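Local coordinates for protein PP1b (Porcine reproductive and respiratory syndrome virus, PDB 6JDR) that probably acts as an ATP-driven helicase that unwinds RNA and DNA duplexes with 5' to 3' polarity during viral RNA replication, and carries structural zinc ions, at residues A[27-32]-A[38-43]; A[97-102]-A[113-118]; A[174-179]-A[224-229]; A[322-325]-A[329-332]; A[365-370]-A[390-395]. The protein carries 1 engineered substitution. All blocks are in the same frame, centred on the assembly; numbering follows the deposited sequence.

Contact 1 of 5, residues A[27-32]-A[38-43]; sequences YHTHFH and IIWCGH. With ZN (zinc ion), chain D; ZN (zinc ion), chain C; ZN (zinc ion), chain B.
Thr29, His30, Ile39 and Trp40 form a small, mostly apolar contact between two parts of one long loop of the zinc-binding domain, the first with a short 3-10 turn. It sits amid three zinc sites. The closest approach is from Thr29 CB to Ile39 CG2, at 3.7 Å, and the two side chains cross at about a right angle. Ile39 reaches further with its other branch. Its CD1 lies 3.9 Å from His30 CE1, and it also rests over one face of its neighbour Trp40, toward the rim of the ring. Trp40 CH2 comes to 4.1 Å from His30 CE1. His30 ND1 donates to Thr29 OG1 at 2.9 Å, with OG1 in the plane of the imidazole. That bond probably helps fix the ring's rotation, with CE1 toward Ile39 and Trp40. Thr29 OG1 is also bonded to Val26 O. The zinc ligands lie just beside the contact. His28 completes a site with Cys7, Cys10 and Cys25. His32 joins Cys20, His34 and Cys35. Cys41 and His43 join Cys50 and Cys53. The direct touch is van der Waals only, between zinc-bound parts of the chain whose shape the metals probably fix.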
# COMPACT_ATOMS: atom_id res chain seq x y z
N TYR A 27 -10.13 -29.46 -18.63
CA TYR A 27 -8.90 -29.10 -19.31
C TYR A 27 -7.70 -29.08 -18.35
O TYR A 27 -6.67 -29.69 -18.62
CB TYR A 27 -9.05 -27.75 -20.01
CG TYR A 27 -7.81 -27.29 -20.74
CD1 TYR A 27 -7.40 -27.92 -21.92
CD2 TYR A 27 -7.04 -26.24 -20.26
CE1 TYR A 27 -6.27 -27.50 -22.59
CE2 TYR A 27 -5.90 -25.82 -20.92
CZ TYR A 27 -5.52 -26.45 -22.09
OH TYR A 27 -4.39 -26.04 -22.75
N HIS A 28 -7.87 -28.40 -17.22
CA HIS A 28 -6.77 -28.19 -16.28
C HIS A 28 -6.43 -29.39 -15.40
O HIS A 28 -5.48 -29.32 -14.61
CB HIS A 28 -7.03 -26.96 -15.41
CG HIS A 28 -6.81 -25.67 -16.13
ND1 HIS A 28 -7.84 -24.86 -16.54
CD2 HIS A 28 -5.67 -25.06 -16.52
CE1 HIS A 28 -7.35 -23.80 -17.15
NE2 HIS A 28 -6.03 -23.89 -17.14
N THR A 29 -7.17 -30.49 -15.53
CA THR A 29 -6.81 -31.73 -14.85
C THR A 29 -5.44 -32.25 -15.31
O THR A 29 -4.83 -33.07 -14.61
CB THR A 29 -7.85 -32.85 -15.09
OG1 THR A 29 -8.12 -32.97 -16.49
CG2 THR A 29 -9.14 -32.57 -14.35
N HIS A 30 -4.96 -31.81 -16.47
CA HIS A 30 -3.73 -32.35 -17.05
C HIS A 30 -2.56 -31.36 -17.11
O HIS A 30 -1.55 -31.63 -17.76
CB HIS A 30 -4.04 -32.89 -18.46
CG HIS A 30 -4.74 -34.22 -18.46
ND1 HIS A 30 -5.96 -34.43 -17.85
CD2 HIS A 30 -4.39 -35.40 -19.02
CE1 HIS A 30 -6.33 -35.68 -18.03
NE2 HIS A 30 -5.40 -36.30 -18.73
N PHE A 31 -2.68 -30.22 -16.43
CA PHE A 31 -1.62 -29.21 -16.41
C PHE A 31 -1.25 -28.77 -14.99
O PHE A 31 -0.88 -27.61 -14.76
CB PHE A 31 -2.02 -28.00 -17.27
CG PHE A 31 -2.29 -28.34 -18.70
CD1 PHE A 31 -1.25 -28.36 -19.63
CD2 PHE A 31 -3.57 -28.63 -19.14
CE1 PHE A 31 -1.49 -28.66 -20.96
CE2 PHE A 31 -3.82 -28.93 -20.47
CZ PHE A 31 -2.78 -28.95 -21.38
N HIS A 32 -1.33 -29.71 -14.05
CA HIS A 32 -1.01 -29.44 -12.65
C HIS A 32 -0.02 -30.48 -12.15
O HIS A 32 -0.40 -31.52 -11.61
CB HIS A 32 -2.29 -29.46 -11.82
CG HIS A 32 -2.11 -29.02 -10.40
ND1 HIS A 32 -2.26 -27.71 -10.00
CD2 HIS A 32 -1.80 -29.72 -9.28
CE1 HIS A 32 -2.05 -27.62 -8.70
NE2 HIS A 32 -1.78 -28.82 -8.24
N ILE A 38 -7.03 -36.63 -9.33
CA ILE A 38 -7.82 -37.83 -9.59
C ILE A 38 -8.88 -37.51 -10.64
O ILE A 38 -9.73 -36.64 -10.42
CB ILE A 38 -8.51 -38.38 -8.32
CG1 ILE A 38 -7.50 -38.61 -7.18
CG2 ILE A 38 -9.27 -39.67 -8.64
CD1 ILE A 38 -6.28 -39.42 -7.58
N ILE A 39 -8.83 -38.21 -11.77
CA ILE A 39 -9.77 -37.97 -12.86
C ILE A 39 -10.79 -39.11 -12.98
O ILE A 39 -10.78 -40.07 -12.20
CB ILE A 39 -9.05 -37.70 -14.20
CG1 ILE A 39 -8.16 -38.87 -14.62
CG2 ILE A 39 -8.23 -36.42 -14.10
CD1 ILE A 39 -7.75 -38.80 -16.08
N TRP A 40 -11.69 -38.97 -13.95
CA TRP A 40 -12.81 -39.89 -14.21
C TRP A 40 -12.51 -41.39 -14.12
O TRP A 40 -13.36 -42.14 -13.67
CB TRP A 40 -13.48 -39.55 -15.56
CG TRP A 40 -12.55 -39.30 -16.72
CD1 TRP A 40 -12.13 -40.21 -17.64
CD2 TRP A 40 -11.93 -38.06 -17.08
NE1 TRP A 40 -11.28 -39.62 -18.54
CE2 TRP A 40 -11.14 -38.29 -18.22
CE3 TRP A 40 -11.96 -36.77 -16.53
CZ2 TRP A 40 -10.40 -37.29 -18.84
CZ3 TRP A 40 -11.21 -35.77 -17.14
CH2 TRP A 40 -10.44 -36.03 -18.28
N CYS A 41 -11.32 -41.83 -14.53
CA CYS A 41 -10.95 -43.25 -14.43
C CYS A 41 -10.51 -43.68 -13.02
O CYS A 41 -10.14 -44.84 -12.82
CB CYS A 41 -9.86 -43.60 -15.44
SG CYS A 41 -8.26 -42.83 -15.13
N GLY A 42 -10.53 -42.76 -12.06
CA GLY A 42 -10.19 -43.08 -10.68
C GLY A 42 -8.70 -43.09 -10.37
O GLY A 42 -8.30 -43.50 -9.29
N HIS A 43 -7.89 -42.64 -11.33
CA HIS A 43 -6.44 -42.55 -11.14
C HIS A 43 -6.00 -41.10 -11.34
O HIS A 43 -6.78 -40.27 -11.83
CB HIS A 43 -5.72 -43.46 -12.14
CG HIS A 43 -6.16 -44.89 -12.08
ND1 HIS A 43 -6.76 -45.54 -13.14
CD2 HIS A 43 -6.08 -45.81 -11.08
CE1 HIS A 43 -7.03 -46.78 -12.80
NE2 HIS A 43 -6.63 -46.97 -11.56
ZN ZN D . -6.68 -44.30 -15.12
ZN ZN C . -9.78 -24.36 -15.87
ZN ZN B . -1.22 -29.24 -6.21

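Contact 2 of 5, residues A[97-102]-A[113-118]; sequences TRRGLV and VDLPDG
Leu115 packs its two methyl branches against different residues of segment 97-102, Val102 and Arg99. This is a surface contact at the small antiparallel sheet that probably forms domain 1B of the helicase. Leu115 CD1 meets Val102 CG1 at 4.1 Å, and the two side chains reach toward each other tip to tip. Leu115 CD2 turns to the arginine and lies 3.9 Å from Arg99 CB and 4.1 Å from Arg99 CG. Only the aliphatic start of Arg99 is used. CG of Leu115 stands anti to the carbonyl carbon (chi1 -80°), which lets the fork of the side chain span both partners. Outside the segments, Leu115 also touches Met81 and Tyr120 of neighbouring strands.

No hydrogen bond crosses; each segment has its own. Leu115 N donates to Val113 O at 2.9 Å, in an inverse gamma turn centred on Asp114. Backbone bonds of Val113 to Gly86 and of Gly118 to Val83 hold this loop besides. A type I turn from Thr97 to Gly100 joins strands 93-97 and 100-104 into a tight hairpin. Gly100 N donates to Thr97 O at 2.8 Å. Gly100 O accepts from Thr97 N at 3.0 Å and from Thr97 OG1 at 2.9 Å. The hydroxyl lies in the carbonyl plane on a lone pair, at a C=O...O angle of 143°. These three bonds, two of them gripping Gly100 O, stiffen the turn that carries Arg99 to the leucine.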
# COMPACT_ATOMS: atom_id res chain seq x y z
N THR A 97 -12.44 -40.58 -2.53
CA THR A 97 -12.86 -41.93 -2.14
C THR A 97 -13.07 -42.76 -3.39
O THR A 97 -12.98 -42.24 -4.50
CB THR A 97 -14.19 -41.90 -1.36
OG1 THR A 97 -15.25 -41.48 -2.24
CG2 THR A 97 -14.11 -40.96 -0.17
N ARG A 98 -13.37 -44.05 -3.22
CA ARG A 98 -13.68 -44.93 -4.36
C ARG A 98 -14.91 -44.45 -5.15
O ARG A 98 -15.03 -44.74 -6.33
CB ARG A 98 -13.86 -46.38 -3.91
CG ARG A 98 -15.05 -46.65 -2.99
CD ARG A 98 -15.20 -48.14 -2.71
NE ARG A 98 -16.34 -48.43 -1.84
CZ ARG A 98 -16.31 -48.44 -0.50
NH1 ARG A 98 -15.19 -48.18 0.17
NH2 ARG A 98 -17.41 -48.72 0.18
N ARG A 99 -15.80 -43.71 -4.49
CA ARG A 99 -16.94 -43.07 -5.15
C ARG A 99 -16.59 -41.65 -5.65
O ARG A 99 -17.48 -40.83 -5.86
CB ARG A 99 -18.14 -43.02 -4.20
CG ARG A 99 -18.99 -44.29 -4.18
CD ARG A 99 -20.26 -44.13 -5.01
NE ARG A 99 -20.95 -45.39 -5.25
CZ ARG A 99 -20.64 -46.28 -6.20
NH1 ARG A 99 -19.62 -46.06 -7.03
NH2 ARG A 99 -21.35 -47.40 -6.32
N GLY A 100 -15.30 -41.38 -5.86
CA GLY A 100 -14.86 -40.08 -6.36
C GLY A 100 -14.75 -39.02 -5.27
O GLY A 100 -14.67 -39.34 -4.08
N LEU A 101 -14.75 -37.76 -5.69
CA LEU A 101 -14.59 -36.63 -4.78
C LEU A 101 -15.91 -36.32 -4.07
O LEU A 101 -16.95 -36.24 -4.72
CB LEU A 101 -14.11 -35.40 -5.55
CG LEU A 101 -13.78 -34.15 -4.74
CD1 LEU A 101 -12.64 -34.41 -3.76
CD2 LEU A 101 -13.43 -33.01 -5.68
N VAL A 102 -15.85 -36.14 -2.75
CA VAL A 102 -17.04 -35.89 -1.94
C VAL A 102 -16.77 -34.87 -0.83
O VAL A 102 -15.64 -34.74 -0.36
CB VAL A 102 -17.57 -37.19 -1.30
CG1 VAL A 102 -18.07 -38.16 -2.37
CG2 VAL A 102 -16.51 -37.85 -0.43
N VAL A 113 -22.83 -35.98 4.65
CA VAL A 113 -22.12 -36.44 3.46
C VAL A 113 -23.05 -37.28 2.58
O VAL A 113 -23.66 -38.23 3.06
CB VAL A 113 -20.89 -37.30 3.83
N ASP A 114 -23.15 -36.91 1.31
CA ASP A 114 -24.04 -37.60 0.37
C ASP A 114 -23.40 -38.90 -0.13
O ASP A 114 -22.87 -38.96 -1.24
CB ASP A 114 -24.40 -36.69 -0.81
CG ASP A 114 -25.37 -37.35 -1.79
OD1 ASP A 114 -26.26 -38.10 -1.34
OD2 ASP A 114 -25.24 -37.11 -3.01
N LEU A 115 -23.46 -39.93 0.71
CA LEU A 115 -23.00 -41.27 0.34
C LEU A 115 -23.82 -42.32 1.08
O LEU A 115 -24.27 -42.08 2.20
CB LEU A 115 -21.52 -41.45 0.70
CG LEU A 115 -20.48 -40.86 -0.26
CD1 LEU A 115 -19.09 -41.06 0.33
CD2 LEU A 115 -20.58 -41.49 -1.64
N PRO A 116 -24.01 -43.50 0.45
CA PRO A 116 -24.70 -44.58 1.15
C PRO A 116 -23.88 -45.12 2.32
O PRO A 116 -22.66 -44.90 2.38
CB PRO A 116 -24.86 -45.65 0.06
CG PRO A 116 -23.80 -45.36 -0.94
CD PRO A 116 -23.61 -43.88 -0.92
N ASP A 117 -24.54 -45.81 3.24
CA ASP A 117 -23.89 -46.36 4.42
C ASP A 117 -22.72 -47.26 4.04
O ASP A 117 -22.80 -48.02 3.07
CB ASP A 117 -24.88 -47.15 5.28
CG ASP A 117 -25.92 -46.27 5.94
OD1 ASP A 117 -25.90 -45.04 5.72
OD2 ASP A 117 -26.77 -46.81 6.68
N GLY A 118 -21.63 -47.16 4.79
CA GLY A 118 -20.44 -47.96 4.54
C GLY A 118 -19.19 -47.37 5.17
O GLY A 118 -19.26 -46.42 5.95

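Contact 3 of 5, residues A[174-179]-A[224-229]; sequences HQTMLD and LDEAAY. With ZN (zinc ion), chain E.
The start of helix 174-184 approaches the loop after strand 222-224 most closely at Thr176 and Glu226, whose CA atoms are 7.8 Å apart. Glu226 takes a left-handed backbone conformation (phi 50°, psi 50°), and a short 3-10 turn follows. Thr176 touches both acidic residues. Its CB lies 3.8 Å from Asp225 OD2. Its methyl CG2 meets Glu226 CG at 3.9 Å, where the side chains pass at a slant. Glu226 bends at chi2 (-72°); CG, and not the carboxylate, touches the threonine. A water bridges the helix carbonyl and the Asp225 carboxylate: it donates to Asp225 OD2 at 2.7 Å and to Thr176 O at 3.0 Å. The same OD2 is bonded to Thr171 OG1, which also bonds Thr176 OG1. The sequence Asp225-Glu226-Ala227-Ala228 fits the Walker B motif of superfamily 1 helicases, consistent with its place near the P-loop. A zinc ion is held at 2.3 Å by Ala228 O, together with the backbone O of Ser260 and a water. Asp225 and Glu226 are seen to bind zinc in a structure of this protein, though that site is not bound to this chain in the model. Direct contact is thus slight, and the water and Thr171 supply the polar link that probably steadies Asp225.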
# COMPACT_ATOMS: atom_id res chain seq x y z
N HIS A 174 7.58 -12.61 12.25
CA HIS A 174 7.34 -12.17 13.63
C HIS A 174 8.00 -10.82 13.89
O HIS A 174 7.42 -9.95 14.54
CB HIS A 174 7.87 -13.20 14.63
CG HIS A 174 7.07 -14.47 14.66
ND1 HIS A 174 7.27 -15.44 15.62
CD2 HIS A 174 6.08 -14.92 13.86
CE1 HIS A 174 6.43 -16.44 15.40
NE2 HIS A 174 5.70 -16.15 14.34
N GLN A 175 9.22 -10.67 13.39
CA GLN A 175 10.00 -9.47 13.62
C GLN A 175 9.42 -8.26 12.91
O GLN A 175 9.30 -7.19 13.50
CB GLN A 175 11.46 -9.68 13.18
CG GLN A 175 12.39 -8.54 13.58
CD GLN A 175 12.39 -8.29 15.07
OE1 GLN A 175 12.52 -9.21 15.88
NE2 GLN A 175 12.25 -7.02 15.46
N THR A 176 9.04 -8.44 11.64
CA THR A 176 8.43 -7.35 10.87
C THR A 176 7.09 -6.98 11.50
O THR A 176 6.75 -5.81 11.60
CB THR A 176 8.26 -7.70 9.38
OG1 THR A 176 7.48 -8.89 9.23
CG2 THR A 176 9.63 -7.91 8.71
N MET A 177 6.34 -7.98 11.95
CA MET A 177 5.13 -7.75 12.72
C MET A 177 5.40 -6.90 13.96
O MET A 177 4.63 -5.98 14.26
CB MET A 177 4.49 -9.09 13.14
CG MET A 177 3.19 -8.94 13.91
SD MET A 177 2.46 -10.53 14.32
CE MET A 177 1.00 -10.01 15.22
N LEU A 178 6.48 -7.20 14.68
CA LEU A 178 6.86 -6.45 15.88
C LEU A 178 7.30 -5.02 15.53
O LEU A 178 6.92 -4.07 16.21
CB LEU A 178 7.98 -7.16 16.65
CG LEU A 178 8.44 -6.55 17.98
CD1 LEU A 178 7.27 -6.38 18.95
CD2 LEU A 178 9.52 -7.42 18.61
N ASP A 179 8.09 -4.89 14.47
CA ASP A 179 8.52 -3.58 13.98
C ASP A 179 7.31 -2.71 13.65
O ASP A 179 7.24 -1.55 14.05
CB ASP A 179 9.40 -3.73 12.74
CG ASP A 179 10.74 -4.38 13.03
OD1 ASP A 179 11.14 -4.47 14.22
OD2 ASP A 179 11.40 -4.81 12.06
N LEU A 224 0.29 -4.49 2.52
CA LEU A 224 1.30 -5.54 2.54
C LEU A 224 2.67 -4.93 2.88
O LEU A 224 3.27 -4.22 2.07
CB LEU A 224 1.37 -6.25 1.18
CG LEU A 224 1.60 -7.76 1.13
CD1 LEU A 224 2.43 -8.11 -0.09
CD2 LEU A 224 2.24 -8.33 2.38
N ASP A 225 3.13 -5.21 4.09
CA ASP A 225 4.42 -4.73 4.58
C ASP A 225 5.53 -5.59 3.98
O ASP A 225 5.34 -6.77 3.74
CB ASP A 225 4.43 -4.83 6.12
CG ASP A 225 5.71 -4.30 6.74
OD1 ASP A 225 6.23 -3.25 6.31
OD2 ASP A 225 6.19 -4.95 7.70
N GLU A 226 6.69 -4.98 3.72
CA GLU A 226 7.87 -5.70 3.24
C GLU A 226 7.55 -6.62 2.05
O GLU A 226 7.92 -7.79 2.05
CB GLU A 226 8.49 -6.53 4.38
CG GLU A 226 8.98 -5.72 5.57
CD GLU A 226 10.25 -4.93 5.27
OE1 GLU A 226 11.19 -5.51 4.70
OE2 GLU A 226 10.29 -3.73 5.61
N ALA A 227 6.88 -6.06 1.05
CA ALA A 227 6.36 -6.85 -0.07
C ALA A 227 7.41 -7.73 -0.77
O ALA A 227 7.10 -8.85 -1.17
CB ALA A 227 5.69 -5.94 -1.08
N ALA A 228 8.64 -7.24 -0.90
CA ALA A 228 9.70 -7.97 -1.60
C ALA A 228 10.21 -9.20 -0.84
O ALA A 228 10.92 -10.03 -1.41
CB ALA A 228 10.86 -7.04 -1.92
N TYR A 229 9.85 -9.30 0.44
CA TYR A 229 10.28 -10.41 1.28
C TYR A 229 9.19 -11.47 1.47
O TYR A 229 9.45 -12.50 2.08
CB TYR A 229 10.73 -9.87 2.63
CG TYR A 229 11.91 -8.93 2.53
CD1 TYR A 229 13.21 -9.39 2.72
CD2 TYR A 229 11.73 -7.58 2.21
CE1 TYR A 229 14.30 -8.54 2.61
CE2 TYR A 229 12.82 -6.72 2.10
CZ TYR A 229 14.10 -7.21 2.30
OH TYR A 229 15.18 -6.37 2.19
ZN ZN E . 12.99 -10.96 -1.94
O HOH W 1 7.82 -3.91 9.58
O HOH W 2 13.31 -9.06 -3.59

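Contact 4 of 5, residues A[322-325]-A[329-332]; sequences RDRE and ITID
Arg324, Ile329 and Thr330 carry this contact, which lies across a short loop leading into edge strand 329-330 of the second parallel sheet of the helicase core. Arg324 buries more surface than the other two. Its chain is extended at first, then bends at chi3 (53°), which sets NE beside Ile329 while the terminal nitrogens lie farther out. Arg324 NE lies 4.2 Å from Ile329 CA. The group meets this backbone carbon obliquely. Its polar partner is just outside the segments: NE donates to Ala328 O, the residue before the strand. Further back along the side chain, Arg324 CD is 4.2 Å from Thr330 CG2.

Ile329 takes part through its backbone. Its CB points away from Arg324, and the side chain packs instead on Gln315 and Leu317 of strand 315-318. Backbone bonds to Val316 and Thr318 tie Ile329 to the same strand. Thr330 contributes its methyl, while its hydroxyl is hydrogen-bonded to Ser333 OG. The arginine meets the methyl branch, with the hydroxyl turned to Ser333.

Both cross-contacts are loose and neither is a hydrogen bond or salt bridge. The stem of the arginine meets Ile329 and Thr330 by weak van der Waals contact. What anchors it is the bond from NE to the main-chain carbonyl of Ala328, which satisfies that N-H right beside the edge strand.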
# COMPACT_ATOMS: atom_id res chain seq x y z
N ARG A 322 5.06 45.44 -14.73
CA ARG A 322 4.24 46.62 -14.42
C ARG A 322 3.85 46.73 -12.94
O ARG A 322 3.69 47.83 -12.42
CB ARG A 322 2.97 46.63 -15.27
CG ARG A 322 2.16 47.92 -15.17
CD ARG A 322 0.70 47.66 -14.83
NE ARG A 322 -0.14 47.53 -16.02
CZ ARG A 322 -1.35 46.97 -16.04
NH1 ARG A 322 -1.89 46.45 -14.94
NH2 ARG A 322 -2.02 46.92 -17.19
N ASP A 323 3.67 45.59 -12.28
CA ASP A 323 3.20 45.58 -10.90
C ASP A 323 4.32 45.43 -9.87
O ASP A 323 4.05 45.29 -8.68
CB ASP A 323 2.15 44.48 -10.74
CG ASP A 323 1.03 44.60 -11.75
OD1 ASP A 323 0.60 45.74 -12.03
OD2 ASP A 323 0.57 43.56 -12.28
N ARG A 324 5.57 45.48 -10.33
CA ARG A 324 6.73 45.41 -9.43
C ARG A 324 6.90 46.71 -8.66
O ARG A 324 6.85 47.80 -9.23
CB ARG A 324 8.01 45.17 -10.22
CG ARG A 324 8.13 43.81 -10.88
CD ARG A 324 9.35 43.79 -11.78
NE ARG A 324 10.55 44.21 -11.05
CZ ARG A 324 11.61 44.83 -11.59
NH1 ARG A 324 11.65 45.13 -12.88
NH2 ARG A 324 12.63 45.15 -10.81
N GLU A 325 7.13 46.59 -7.35
CA GLU A 325 7.39 47.72 -6.47
C GLU A 325 8.57 47.39 -5.57
O GLU A 325 8.76 46.22 -5.22
CB GLU A 325 6.17 48.03 -5.62
CG GLU A 325 4.89 48.27 -6.41
CD GLU A 325 3.67 48.48 -5.54
OE1 GLU A 325 3.80 48.46 -4.29
OE2 GLU A 325 2.57 48.66 -6.10
N ILE A 329 10.30 41.11 -7.76
CA ILE A 329 10.72 40.54 -9.05
C ILE A 329 9.58 39.78 -9.69
O ILE A 329 8.60 39.43 -9.03
CB ILE A 329 11.93 39.60 -8.88
CG1 ILE A 329 11.60 38.46 -7.91
CG2 ILE A 329 13.14 40.39 -8.40
CD1 ILE A 329 12.68 37.40 -7.82
N THR A 330 9.71 39.51 -10.99
CA THR A 330 8.74 38.67 -11.68
C THR A 330 8.89 37.22 -11.25
O THR A 330 9.93 36.82 -10.70
CB THR A 330 8.88 38.73 -13.21
OG1 THR A 330 10.20 38.32 -13.59
CG2 THR A 330 8.59 40.12 -13.72
N ILE A 331 7.86 36.43 -11.50
CA ILE A 331 7.90 35.00 -11.24
C ILE A 331 8.88 34.33 -12.20
O ILE A 331 9.56 33.38 -11.82
CB ILE A 331 6.49 34.37 -11.38
CG1 ILE A 331 5.55 34.94 -10.31
CG2 ILE A 331 6.57 32.86 -11.24
CD1 ILE A 331 4.08 34.80 -10.64
N ASP A 332 8.98 34.84 -13.43
CA ASP A 332 9.95 34.34 -14.40
C ASP A 332 11.40 34.55 -13.94
O ASP A 332 12.26 33.71 -14.20
CB ASP A 332 9.75 35.00 -15.77
CG ASP A 332 8.43 34.62 -16.41
OD1 ASP A 332 7.47 34.30 -15.67
OD2 ASP A 332 8.34 34.64 -17.66

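Contact 5 of 5, residues A[365-370]-A[390-395]; sequences RHAIFV and VNLAVH
Leu392 reaches from strand 392-395 to His366 and Ala367, at the start of strand 367-371. Its CB points toward the other segment but is still 5.5 Å from Ala367 CB. A chi1 of -84° sets CG beside the backbone N, and CG comes to 4.4 Å from Ala367 CB. The branches then part. CD1 does the touching: it lies 3.9 Å from His366 CB and 4.3 Å from Ala367 CB, so one methyl rests between two beta carbons. The other methyl turns back along its own segment, with Leu392 CD2 3.9 Å from Val390 CB. Beyond the two segments, Leu392 also packs on Arg303 of strand 303-307.

His366 offers its CB and not its imidazole to the leucine. The ring is occupied on another side, where Arg365 CG lies 3.7 Å above one face, toward the rim. The chain turns a corner at Arg365 and His366 before entering the strand. Backbone bonds of His366 to Arg303 and Asp340, and of Ala367 to Asp340 and Val342, place it between its neighbours in the second parallel sheet of the helicase core. Strand 392-395 belongs elsewhere: it pairs with strand 400-403 in a separate two-stranded antiparallel sheet.

Between these two segments Leu392 makes the contact. It brings the hairpin of strands 392-395 and 400-403 against the core sheet, and its buried CD1 methyl is matched by carbon on the other side.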
# COMPACT_ATOMS: atom_id res chain seq x y z
N ARG A 365 10.10 28.39 1.47
CA ARG A 365 10.46 27.27 2.33
C ARG A 365 9.49 27.15 3.51
O ARG A 365 8.92 26.08 3.73
CB ARG A 365 11.89 27.45 2.85
CG ARG A 365 12.43 26.27 3.64
CD ARG A 365 13.89 26.48 4.02
NE ARG A 365 14.79 26.29 2.88
CZ ARG A 365 15.16 25.11 2.38
NH1 ARG A 365 14.70 23.97 2.89
NH2 ARG A 365 15.99 25.07 1.34
N HIS A 366 9.30 28.24 4.24
CA HIS A 366 8.52 28.22 5.48
C HIS A 366 7.16 28.91 5.40
O HIS A 366 6.22 28.50 6.09
CB HIS A 366 9.34 28.85 6.62
CG HIS A 366 10.59 28.09 6.94
ND1 HIS A 366 10.58 26.83 7.50
CD2 HIS A 366 11.90 28.42 6.77
CE1 HIS A 366 11.82 26.42 7.66
NE2 HIS A 366 12.64 27.36 7.23
N ALA A 367 7.04 29.95 4.58
CA ALA A 367 5.76 30.67 4.47
C ALA A 367 5.60 31.35 3.12
O ALA A 367 6.57 31.77 2.50
CB ALA A 367 5.64 31.70 5.58
N ILE A 368 4.35 31.44 2.67
CA ILE A 368 4.01 32.19 1.48
C ILE A 368 2.71 32.96 1.73
O ILE A 368 1.72 32.38 2.18
CB ILE A 368 3.94 31.28 0.22
CG1 ILE A 368 3.67 32.10 -1.06
CG2 ILE A 368 2.94 30.14 0.40
CD1 ILE A 368 2.22 32.20 -1.50
N PHE A 369 2.74 34.26 1.48
CA PHE A 369 1.57 35.12 1.63
C PHE A 369 1.05 35.47 0.24
O PHE A 369 1.81 35.89 -0.62
CB PHE A 369 1.93 36.40 2.39
CG PHE A 369 2.38 36.15 3.80
CD1 PHE A 369 3.70 35.82 4.07
CD2 PHE A 369 1.48 36.25 4.85
CE1 PHE A 369 4.12 35.58 5.37
CE2 PHE A 369 1.90 36.01 6.16
CZ PHE A 369 3.22 35.68 6.41
N VAL A 370 -0.25 35.29 0.04
CA VAL A 370 -0.82 35.44 -1.29
C VAL A 370 -1.90 36.53 -1.31
O VAL A 370 -2.95 36.40 -0.67
CB VAL A 370 -1.33 34.09 -1.86
CG1 VAL A 370 -2.19 33.34 -0.85
CG2 VAL A 370 -2.08 34.29 -3.17
N VAL A 390 4.38 28.81 14.83
CA VAL A 390 5.79 29.16 14.70
C VAL A 390 5.95 30.69 14.71
O VAL A 390 5.04 31.41 14.30
CB VAL A 390 6.39 28.61 13.39
CG1 VAL A 390 7.89 28.88 13.31
CG2 VAL A 390 6.12 27.12 13.24
N ASN A 391 7.10 31.15 15.18
CA ASN A 391 7.47 32.56 15.09
C ASN A 391 8.34 32.80 13.86
O ASN A 391 9.53 32.48 13.87
CB ASN A 391 8.21 33.00 16.36
N LEU A 392 7.75 33.36 12.81
CA LEU A 392 8.46 33.63 11.56
C LEU A 392 9.27 34.92 11.66
O LEU A 392 8.95 35.81 12.45
CB LEU A 392 7.49 33.70 10.37
CG LEU A 392 7.09 32.38 9.71
CD1 LEU A 392 8.26 31.76 8.97
CD2 LEU A 392 6.51 31.41 10.72
N ALA A 393 10.30 35.02 10.83
CA ALA A 393 11.21 36.17 10.83
C ALA A 393 11.81 36.42 9.45
O ALA A 393 12.16 35.48 8.74
CB ALA A 393 12.31 35.96 11.85
N VAL A 394 11.94 37.70 9.09
CA VAL A 394 12.51 38.09 7.80
C VAL A 394 12.82 39.59 7.76
O VAL A 394 12.23 40.37 8.51
CB VAL A 394 11.56 37.75 6.64
N HIS A 395 13.74 39.98 6.89
CA HIS A 395 14.10 41.38 6.70
C HIS A 395 13.05 42.10 5.85
O HIS A 395 12.26 41.46 5.15
CB HIS A 395 15.47 41.51 6.02
CG HIS A 395 16.61 41.00 6.85
ND1 HIS A 395 17.07 41.66 7.96
CD2 HIS A 395 17.38 39.89 6.71
CE1 HIS A 395 18.08 40.98 8.48
NE2 HIS A 395 18.29 39.91 7.74

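Overall arrangement
The five contacts follow one another along the chain without overlap. Contacts 1 and 2 lie at one end of the elongated molecule, with centres about 19 Å apart and nearest atoms about 6 Å apart. Contacts 4 and 5 lie at the other end, centres about 20 Å apart, and both reach the second parallel sheet of the helicase core. Contact 3 is the central one, about 13 Å from the centre of the chain and beside the probable ATP site. Its centre is about 38 Å from that of contact 1 and about 41 Å from that of contact 5. Contacts 1 and 4 lie on opposite sides of the chain's centre, about 79 Å between centres.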